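Local coordinates for septation protein imp2 (Schizosaccharomyces pombe, PDB 5C1F), which binds membrane phospholipids through its F-BAR domain, is required for normal septation and takes part in disassembling the medial ring, at residues A[272-277]-A[292-297]; A[72-77]-A[248-253]; A[145-150]-A[177-182]. All blocks are in the same frame, centred on the assembly; numbering follows the deposited sequence.

Interaction 1 (A[272-277]-A[292-297])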
# COMPACT_ATOMS: atom_id res chain seq x y z
N GLY A 272 -27.99 -20.21 -41.25
CA GLY A 272 -28.40 -21.17 -42.25
C GLY A 272 -27.51 -22.40 -42.31
O GLY A 272 -26.30 -22.30 -42.53
N ILE A 273 -28.12 -23.57 -42.12
CA ILE A 273 -27.42 -24.84 -42.20
C ILE A 273 -27.21 -25.24 -43.66
O ILE A 273 -28.18 -25.37 -44.41
CB ILE A 273 -28.19 -25.96 -41.47
CG1 ILE A 273 -28.61 -25.50 -40.07
CG2 ILE A 273 -27.34 -27.22 -41.39
CD1 ILE A 273 -29.44 -26.51 -39.33
N PRO A 274 -25.95 -25.44 -44.06
CA PRO A 274 -25.65 -25.90 -45.41
C PRO A 274 -26.21 -27.30 -45.68
O PRO A 274 -26.02 -28.21 -44.87
CB PRO A 274 -24.11 -25.90 -45.46
CG PRO A 274 -23.68 -25.91 -44.04
CD PRO A 274 -24.73 -25.17 -43.28
N GLN A 275 -26.90 -27.46 -46.81
CA GLN A 275 -27.48 -28.74 -47.19
C GLN A 275 -26.54 -29.49 -48.12
O GLN A 275 -25.86 -28.88 -48.94
CB GLN A 275 -28.84 -28.53 -47.87
CG GLN A 275 -29.85 -27.79 -47.01
CD GLN A 275 -30.14 -28.51 -45.71
OE1 GLN A 275 -30.72 -29.59 -45.70
NE2 GLN A 275 -29.72 -27.91 -44.60
N PRO A 276 -26.50 -30.83 -47.98
CA PRO A 276 -25.66 -31.67 -48.84
C PRO A 276 -26.00 -31.49 -50.32
O PRO A 276 -27.16 -31.27 -50.66
CB PRO A 276 -25.99 -33.09 -48.37
CG PRO A 276 -27.31 -32.98 -47.68
CD PRO A 276 -27.28 -31.63 -47.03
N PRO A 277 -24.98 -31.57 -51.19
CA PRO A 277 -25.18 -31.42 -52.63
C PRO A 277 -26.09 -32.52 -53.17
O PRO A 277 -25.99 -33.67 -52.75
CB PRO A 277 -23.77 -31.54 -53.21
CG PRO A 277 -22.85 -31.27 -52.06
CD PRO A 277 -23.56 -31.81 -50.86
N VAL A 292 -24.74 -23.21 -52.30
CA VAL A 292 -25.08 -24.00 -51.12
C VAL A 292 -26.47 -23.66 -50.62
O VAL A 292 -26.72 -22.54 -50.16
CB VAL A 292 -24.05 -23.79 -49.99
CG1 VAL A 292 -24.42 -24.65 -48.79
CG2 VAL A 292 -22.65 -24.12 -50.47
N GLU A 293 -27.38 -24.62 -50.74
CA GLU A 293 -28.73 -24.49 -50.21
C GLU A 293 -28.66 -24.34 -48.69
O GLU A 293 -27.88 -25.04 -48.03
CB GLU A 293 -29.57 -25.71 -50.60
CG GLU A 293 -30.92 -25.81 -49.90
CD GLU A 293 -32.06 -25.24 -50.73
OE1 GLU A 293 -31.78 -24.62 -51.78
OE2 GLU A 293 -33.23 -25.41 -50.33
N LEU A 294 -29.45 -23.43 -48.15
CA LEU A 294 -29.45 -23.20 -46.71
C LEU A 294 -30.83 -23.42 -46.11
O LEU A 294 -31.83 -22.92 -46.62
CB LEU A 294 -28.96 -21.79 -46.38
CG LEU A 294 -27.54 -21.42 -46.81
CD1 LEU A 294 -27.18 -20.01 -46.35
CD2 LEU A 294 -26.54 -22.44 -46.28
N VAL A 295 -30.88 -24.19 -45.02
CA VAL A 295 -32.10 -24.33 -44.24
C VAL A 295 -31.88 -23.70 -42.87
O VAL A 295 -30.95 -24.06 -42.15
CB VAL A 295 -32.51 -25.81 -44.06
CG1 VAL A 295 -33.64 -25.93 -43.05
CG2 VAL A 295 -32.92 -26.40 -45.40
N GLN A 296 -32.74 -22.73 -42.52
CA GLN A 296 -32.59 -21.98 -41.28
C GLN A 296 -32.61 -22.88 -40.04
O GLN A 296 -33.52 -23.70 -39.87
CB GLN A 296 -33.70 -20.92 -41.17
CG GLN A 296 -33.60 -20.03 -39.94
CD GLN A 296 -34.66 -18.94 -39.91
OE1 GLN A 296 -35.43 -18.78 -40.86
NE2 GLN A 296 -34.70 -18.19 -38.81
N ALA A 297 -31.60 -22.72 -39.19
CA ALA A 297 -31.51 -23.47 -37.94
C ALA A 297 -32.67 -23.12 -37.01
O ALA A 297 -33.09 -21.96 -36.95
CB ALA A 297 -30.18 -23.21 -37.26
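Gln275 and Val295 meet on the face of a two-stranded antiparallel hairpin that also carries Ile273. The Gln275 chain leaves with CG beside its backbone N and bends at chi2 (-59°), which folds the amide back across the Val295 side chain; Gln275 CD lies 3.5 Å from Val295 CG2. From there Gln275 NE2 donates to Ile273 O, two residues back, at 3.0 Å, nearly straight (169°) and with the acceptor in the plane of the amide, but from 57° above the carbonyl plane. Val295 N, 3.0 Å from the same Ile273 O, arrives from the other face of that plane, and the oxygen is thus gripped by two donors. In return Ile273 N donates to Val295 O at 2.9 Å, completing the hydrogen-bonded pair, and Gln275 N adds a bond of 2.9 Å to Glu293 O. The aliphatic part of Gln275 also lies against Glu293, CG to CG 3.7 Å, with amide and carboxylate turned well away from coplanar and the carboxylate leading off. With an alanine here in place of Gln275, Ile273 O would probably lose its second donor and the Val295 methyl the amide that lies across it. Ile273 itself turns its CG1 branch to Ala297, CG1 to CB 4.0 Å. On the reverse face, which Gln296 shares, Pro274 CB touches Val292 CG1 at 3.6 Å, while Leu294 CD2 sits over Pro274 CA and beside Gly272 O. The strands 272-274 and 294-296 follow the last helix, 256-267, as part of a C-terminal extension on the second subunit of the dimer, where Pro276 packs on Tyr197, Pro277 on Leu136 and Ala297 on Asn10 of that subunit.

Interaction 2 (A[72-77]-A[248-253])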
# COMPACT_ATOMS: atom_id res chain seq x y z
N LYS A 72 -16.42 -6.96 -20.29
CA LYS A 72 -15.33 -6.08 -20.69
C LYS A 72 -15.41 -4.75 -19.94
O LYS A 72 -14.39 -4.21 -19.51
CB LYS A 72 -15.35 -5.82 -22.20
CG LYS A 72 -14.18 -4.98 -22.70
CD LYS A 72 -14.32 -4.64 -24.18
CE LYS A 72 -13.16 -3.78 -24.67
NZ LYS A 72 -13.23 -3.49 -26.13
N GLU A 73 -16.62 -4.25 -19.77
CA GLU A 73 -16.84 -3.00 -19.03
C GLU A 73 -16.40 -3.15 -17.58
O GLU A 73 -15.80 -2.24 -17.01
CB GLU A 73 -18.30 -2.57 -19.11
CG GLU A 73 -18.73 -2.11 -20.49
CD GLU A 73 -20.20 -1.70 -20.55
OE1 GLU A 73 -20.94 -1.97 -19.58
OE2 GLU A 73 -20.61 -1.12 -21.58
N SER A 74 -16.72 -4.29 -16.99
CA SER A 74 -16.36 -4.56 -15.60
C SER A 74 -14.85 -4.54 -15.40
O SER A 74 -14.36 -4.02 -14.40
CB SER A 74 -16.93 -5.91 -15.16
OG SER A 74 -18.34 -5.86 -15.12
N VAL A 75 -14.11 -5.11 -16.35
CA VAL A 75 -12.65 -5.08 -16.28
C VAL A 75 -12.16 -3.63 -16.38
O VAL A 75 -11.22 -3.23 -15.70
CB VAL A 75 -12.02 -5.94 -17.38
CG1 VAL A 75 -10.50 -5.86 -17.31
CG2 VAL A 75 -12.48 -7.39 -17.26
N GLN A 76 -12.83 -2.85 -17.22
CA GLN A 76 -12.46 -1.45 -17.36
C GLN A 76 -12.79 -0.66 -16.10
O GLN A 76 -11.98 0.14 -15.63
CB GLN A 76 -13.16 -0.84 -18.57
CG GLN A 76 -12.61 -1.34 -19.88
CD GLN A 76 -13.27 -0.71 -21.09
OE1 GLN A 76 -14.31 -0.06 -20.97
NE2 GLN A 76 -12.68 -0.92 -22.26
N VAL A 77 -13.97 -0.90 -15.54
CA VAL A 77 -14.38 -0.28 -14.29
C VAL A 77 -13.42 -0.67 -13.17
O VAL A 77 -13.01 0.16 -12.36
CB VAL A 77 -15.82 -0.66 -13.91
CG1 VAL A 77 -16.12 -0.32 -12.46
CG2 VAL A 77 -16.81 0.04 -14.84
N ARG A 248 -18.18 -3.80 -7.24
CA ARG A 248 -19.23 -4.78 -6.96
C ARG A 248 -20.58 -4.36 -7.53
O ARG A 248 -21.32 -5.20 -8.02
CB ARG A 248 -19.35 -5.01 -5.46
CG ARG A 248 -18.15 -5.72 -4.86
CD ARG A 248 -18.46 -6.23 -3.46
NE ARG A 248 -18.35 -5.19 -2.45
CZ ARG A 248 -17.23 -4.89 -1.81
NH1 ARG A 248 -16.11 -5.54 -2.09
NH2 ARG A 248 -17.22 -3.93 -0.89
N LYS A 249 -20.89 -3.07 -7.46
CA LYS A 249 -22.16 -2.57 -7.99
C LYS A 249 -22.21 -2.75 -9.50
O LYS A 249 -23.25 -3.09 -10.05
CB LYS A 249 -22.37 -1.09 -7.63
CG LYS A 249 -22.60 -0.86 -6.15
CD LYS A 249 -23.76 -1.69 -5.63
CE LYS A 249 -23.91 -1.52 -4.12
NZ LYS A 249 -25.03 -2.36 -3.59
N ASN A 250 -21.08 -2.53 -10.15
CA ASN A 250 -20.98 -2.74 -11.59
C ASN A 250 -21.10 -4.21 -11.95
O ASN A 250 -21.75 -4.56 -12.94
CB ASN A 250 -19.65 -2.18 -12.11
CG ASN A 250 -19.51 -2.32 -13.60
OD1 ASN A 250 -18.87 -3.24 -14.10
ND2 ASN A 250 -20.13 -1.40 -14.34
N LEU A 251 -20.49 -5.07 -11.15
CA LEU A 251 -20.56 -6.51 -11.36
C LEU A 251 -21.98 -7.03 -11.17
O LEU A 251 -22.44 -7.89 -11.92
CB LEU A 251 -19.58 -7.23 -10.43
CG LEU A 251 -18.10 -7.04 -10.75
CD1 LEU A 251 -17.22 -7.52 -9.60
CD2 LEU A 251 -17.72 -7.76 -12.04
N GLU A 252 -22.67 -6.51 -10.16
CA GLU A 252 -24.06 -6.87 -9.90
C GLU A 252 -24.96 -6.60 -11.11
O GLU A 252 -25.91 -7.34 -11.36
CB GLU A 252 -24.60 -6.11 -8.69
CG GLU A 252 -24.12 -6.62 -7.35
CD GLU A 252 -24.69 -5.83 -6.19
OE1 GLU A 252 -25.31 -4.77 -6.43
OE2 GLU A 252 -24.54 -6.27 -5.03
N GLN A 253 -24.66 -5.54 -11.85
CA GLN A 253 -25.48 -5.14 -12.99
C GLN A 253 -25.04 -5.81 -14.29
O GLN A 253 -25.64 -5.59 -15.34
CB GLN A 253 -25.44 -3.62 -13.16
CG GLN A 253 -26.12 -2.87 -12.03
CD GLN A 253 -27.59 -3.23 -11.89
OE1 GLN A 253 -28.03 -3.66 -10.82
NE2 GLN A 253 -28.35 -3.05 -12.97
O HOH W 1 -20.62 -0.35 -17.45
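Ser74 and Leu251 mark the closest backbone approach, CA to CA 6.3 Å, of two helix segments that run antiparallel (177°) with axes 9.7 Å apart. Asn250 carries most of the contact. Its CG stands anti to the backbone N (chi1 -178°), directing the amide across the gap to the helix opposite. There Asn250 OD1 comes within 2.9 Å of Ser74 OG, although the one hydroxyl proton may instead go to Cys70 O, a turn earlier in the helix of Ser74. The other end of the amide lies against Val77, ND2 to CG2 3.7 Å, the two side chains approaching from opposite directions. Beside this pair a water donates to Glu73 OE1 at 2.7 Å and accepts a weak bond from Asn250 ND2 at 3.3 Å, extending the polar link to the exposed Glu73. Leu251 reaches in with CD2, 3.7 Å from Ser74 OG. Just beyond, the disulfide Cys70-Cys254 ties the start of helix 69-155 to the residue soon after the end of helix 162-252, and Ser74 touches Cys254. The second subunit packs on both helices: Val75 meets its Leu37, and Leu251 its Met226.

Interaction 3 (A[145-150]-A[177-182])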
# COMPACT_ATOMS: atom_id res chain seq x y z
N TYR A 145 41.54 35.23 56.62
CA TYR A 145 42.95 35.02 56.93
C TYR A 145 43.65 36.29 57.38
O TYR A 145 44.77 36.24 57.89
CB TYR A 145 43.65 34.40 55.71
CG TYR A 145 43.28 32.94 55.52
CD1 TYR A 145 42.22 32.57 54.71
CD2 TYR A 145 43.98 31.93 56.18
CE1 TYR A 145 41.86 31.24 54.55
CE2 TYR A 145 43.64 30.60 56.03
CZ TYR A 145 42.58 30.26 55.21
OH TYR A 145 42.23 28.94 55.05
N LEU A 146 43.00 37.44 57.22
CA LEU A 146 43.50 38.67 57.82
C LEU A 146 43.27 38.62 59.33
O LEU A 146 44.16 38.98 60.10
CB LEU A 146 42.82 39.90 57.22
CG LEU A 146 43.45 40.43 55.93
CD1 LEU A 146 42.72 41.68 55.45
CD2 LEU A 146 44.93 40.72 56.13
N CYS A 147 42.09 38.18 59.74
CA CYS A 147 41.79 38.00 61.15
C CYS A 147 42.70 36.94 61.75
O CYS A 147 43.08 37.01 62.92
CB CYS A 147 40.32 37.60 61.35
SG CYS A 147 39.13 38.84 60.80
N LYS A 148 43.05 35.96 60.93
CA LYS A 148 43.90 34.86 61.37
C LYS A 148 45.33 35.33 61.63
O LYS A 148 46.01 34.80 62.51
CB LYS A 148 43.88 33.74 60.33
CG LYS A 148 43.95 32.34 60.92
CD LYS A 148 43.86 31.28 59.84
CE LYS A 148 44.01 29.89 60.44
NZ LYS A 148 44.13 28.84 59.39
N LYS A 149 45.78 36.31 60.86
CA LYS A 149 47.12 36.87 61.05
C LYS A 149 47.17 37.73 62.31
O LYS A 149 48.17 37.71 63.03
CB LYS A 149 47.55 37.68 59.83
CG LYS A 149 48.10 36.84 58.70
CD LYS A 149 48.36 37.69 57.47
CE LYS A 149 49.27 38.86 57.79
NZ LYS A 149 49.45 39.75 56.61
N VAL A 150 46.10 38.48 62.55
CA VAL A 150 45.99 39.28 63.77
C VAL A 150 46.12 38.37 64.98
O VAL A 150 46.88 38.66 65.91
CB VAL A 150 44.66 40.04 63.83
CG1 VAL A 150 44.46 40.64 65.21
CG2 VAL A 150 44.61 41.12 62.76
N ASN A 177 44.41 47.56 60.45
CA ASN A 177 43.85 48.65 59.64
C ASN A 177 43.31 48.13 58.31
O ASN A 177 42.52 48.80 57.65
CB ASN A 177 44.91 49.73 59.39
CG ASN A 177 45.35 50.41 60.67
OD1 ASN A 177 44.64 50.38 61.68
ND2 ASN A 177 46.53 51.02 60.64
N ALA A 178 43.74 46.93 57.93
CA ALA A 178 43.28 46.30 56.70
C ALA A 178 41.93 45.62 56.91
O ALA A 178 41.21 45.36 55.95
CB ALA A 178 44.31 45.30 56.19
N ILE A 179 41.62 45.32 58.17
CA ILE A 179 40.38 44.63 58.52
C ILE A 179 39.14 45.42 58.10
O ILE A 179 38.20 44.86 57.54
CB ILE A 179 40.31 44.35 60.04
CG1 ILE A 179 41.41 43.38 60.46
CG2 ILE A 179 38.94 43.80 60.42
CD1 ILE A 179 41.23 41.99 59.90
N THR A 180 39.16 46.72 58.38
CA THR A 180 38.02 47.59 58.11
C THR A 180 37.57 47.54 56.66
O THR A 180 36.38 47.38 56.37
CB THR A 180 38.34 49.05 58.49
OG1 THR A 180 38.64 49.12 59.89
CG2 THR A 180 37.16 49.96 58.18
N ALA A 181 38.52 47.68 55.74
CA ALA A 181 38.20 47.67 54.31
C ALA A 181 37.86 46.25 53.84
O ALA A 181 36.96 46.06 53.02
CB ALA A 181 39.36 48.23 53.50
N SER A 182 38.57 45.27 54.38
CA SER A 182 38.35 43.87 54.02
C SER A 182 36.98 43.39 54.48
O SER A 182 36.30 42.65 53.78
CB SER A 182 39.44 42.99 54.63
OG SER A 182 39.30 41.64 54.22
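Leu146 overlaps Ala178, Ile179 and Ser182 on the facing helix and, with Thr175 one turn earlier, enters a hole of four residues spaced i, i+3, i+4 and i+7. This is knobs-into-holes packing between the two longest helices of the F-BAR domain, 69-155 and 162-252, whose segments here are antiparallel (161° between directions) with axes 9.9 Å apart. The leucine puts CG beside its backbone N and extends beyond it, so that CD1 meets Ala178 CB at 4.0 Å on one side and the Ser182 side chain on another. Its CB is used too: Ile179 CD1 lies 3.8 Å from Leu146 CB. Ile179 leaves its helix to one side, but its chain bends back toward helix 69-155, and the same CD1 methyl comes 3.9 Å from Cys147 SG. No hydrogen bond joins the segments; the contact is held by apolar side chains near the surface. Tyr143 continues the packing on Ile179, while Val150 carries it to Leu172 and Thr175 toward the end of the arm. Cys147 also touches Tyr283 of the second subunit. Ser182 CB lies 3.6 Å from Leu146 CD1, and with OG anti to the backbone N (chi1 -176°) the Ser182 hydroxyl oxygen also comes to 3.6 Å from that methyl.

In the fold
The three contacts are spread along one elongated F-BAR subunit. Interactions 2 and 3 join the same two helices, 69-155 and 162-252, at places whose centres are 105 Å apart on opposite sides of the chain's centre; interaction 3 is nested in the loop that interaction 2 closes. Interaction 1 follows later in the chain, after helix 256-267, its centre 40 Å from interaction 2 and 143 Å from interaction 3. Thus 2 and 3 fasten the long helical hairpin toward its ends, and 1 shapes the extension beyond. Interaction 1 packs on the second subunit, and the extension of each chain probably lies along its partner, as the dimer's symmetry would suggest.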